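Local coordinates for protein GTN Reductase (Agrobacterium tumefaciens, PDB 5N6G) that binds flavin mononucleotide and probably works as an ene-reductase of the Old Yellow Enzyme family, reducing activated carbon-carbon double bonds with NADH or NADPH, at residues G31-N35 with R74-E78. Numbering follows the deposited sequence.
Sequences GAIPN and REAIE
The edge of the puckered Pro34 ring formed by CD and CG faces the first turn of helix 74-89, with CD 3.6 Å from Ala76 O and 3.7 Å from Ala76 CA. The planar carbonyl of Ala32 brings its oxygen to the methyl of Ala76, 3.5 Å from O to CB. That methyl is thus met by the carbonyl of Ala32 and by the Pro34 ring, whose CD is 4.0 Å from Ala76 CB.

Ile33 lies along the outer flank of the same turn. With CG1 anti to its carbonyl carbon (chi1 -63°), its two branches divide the work: the same rotamer sets CG2 anti to the backbone N and directs it to Glu75, where CG2 lies 3.5 Å from Glu75 O, while CG1 and CD1 run on to the root of the Glu75 side chain, CD1 being 3.7 Å from Glu75 CB. Beyond that root the chain of Glu75 bends at chi2 (84°) and carries the carboxylate off, so only its aliphatic start touches the isoleucine.

The loop between strand 19-21 and helix 36-43 is in this way laid against the helix that follows strand 50-57, in the TIM barrel. Pro34 also packs on Trp80 and Ile83 of that helix, and Ala32 is tied to Gly70 by backbone hydrogen bonding. The bound flavin lies about 13 Å from the Pro34 side chain, so this is structural packing away from the cofactor.

No hydrogen bond or salt bridge joins the two segments. Contact rests on the fit of methyl, methylene and ring carbons against one another and against peptide oxygens, and its hold is accordingly van der Waals in character.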
# COMPACT_ATOMS: atom_id res chain seq x y z
N GLY A 31 -15.58 -11.95 5.04
CA GLY A 31 -15.66 -12.73 3.84
C GLY A 31 -14.84 -12.20 2.70
O GLY A 31 -14.99 -12.68 1.57
N ALA A 32 -14.02 -11.17 2.95
CA ALA A 32 -13.16 -10.58 1.93
C ALA A 32 -13.96 -9.85 0.86
O ALA A 32 -13.51 -9.72 -0.29
CB ALA A 32 -12.27 -11.65 1.27
N ILE A 33 -15.13 -9.32 1.24
CA ILE A 33 -16.06 -8.70 0.31
C ILE A 33 -16.40 -7.32 0.85
O ILE A 33 -16.93 -7.20 1.97
CB ILE A 33 -17.35 -9.53 0.13
CG1 ILE A 33 -17.00 -10.90 -0.48
CG2 ILE A 33 -18.38 -8.81 -0.73
CD1 ILE A 33 -18.12 -11.93 -0.35
N PRO A 34 -16.14 -6.23 0.12
CA PRO A 34 -16.57 -4.91 0.59
C PRO A 34 -18.08 -4.84 0.71
O PRO A 34 -18.82 -5.42 -0.10
CB PRO A 34 -16.07 -3.95 -0.49
CG PRO A 34 -14.98 -4.67 -1.18
CD PRO A 34 -15.44 -6.11 -1.17
N ASN A 35 -18.55 -4.08 1.71
CA ASN A 35 -19.96 -4.00 2.03
C ASN A 35 -20.44 -2.55 2.04
O ASN A 35 -19.71 -1.65 1.63
CB ASN A 35 -20.21 -4.71 3.35
CG ASN A 35 -19.37 -4.13 4.46
OD1 ASN A 35 -19.23 -2.91 4.59
ND2 ASN A 35 -18.72 -5.01 5.23
N ARG A 74 -15.95 -12.76 -7.16
CA ARG A 74 -16.85 -11.94 -7.96
C ARG A 74 -17.61 -10.97 -7.08
O ARG A 74 -17.82 -9.81 -7.45
CB ARG A 74 -17.85 -12.79 -8.75
CG ARG A 74 -17.22 -13.76 -9.72
CD ARG A 74 -16.43 -13.04 -10.80
NE ARG A 74 -17.22 -12.07 -11.54
CZ ARG A 74 -16.68 -11.10 -12.28
NH1 ARG A 74 -15.37 -10.97 -12.37
NH2 ARG A 74 -17.46 -10.26 -12.93
N GLU A 75 -18.07 -11.46 -5.93
CA GLU A 75 -18.81 -10.62 -5.00
C GLU A 75 -17.96 -9.46 -4.51
O GLU A 75 -18.50 -8.38 -4.24
CB GLU A 75 -19.29 -11.46 -3.82
CG GLU A 75 -20.37 -12.47 -4.19
CD GLU A 75 -19.84 -13.79 -4.76
OE1 GLU A 75 -18.60 -13.94 -4.93
OE2 GLU A 75 -20.68 -14.69 -5.02
N ALA A 76 -16.65 -9.67 -4.39
CA ALA A 76 -15.76 -8.61 -3.94
C ALA A 76 -15.62 -7.54 -5.01
O ALA A 76 -15.64 -6.34 -4.72
CB ALA A 76 -14.37 -9.17 -3.59
N ILE A 77 -15.48 -7.96 -6.27
CA ILE A 77 -15.45 -7.00 -7.37
C ILE A 77 -16.73 -6.16 -7.38
O ILE A 77 -16.68 -4.94 -7.57
CB ILE A 77 -15.23 -7.75 -8.70
CG1 ILE A 77 -13.80 -8.30 -8.71
CG2 ILE A 77 -15.49 -6.83 -9.88
CD1 ILE A 77 -13.47 -9.22 -9.88
N GLU A 78 -17.88 -6.80 -7.18
CA GLU A 78 -19.14 -6.07 -7.14
C GLU A 78 -19.17 -5.09 -5.97
O GLU A 78 -19.61 -3.95 -6.11
CB GLU A 78 -20.32 -7.05 -7.03
CG GLU A 78 -21.67 -6.37 -6.93
CD GLU A 78 -22.03 -5.55 -8.17
OE1 GLU A 78 -21.44 -5.81 -9.24
OE2 GLU A 78 -22.89 -4.65 -8.06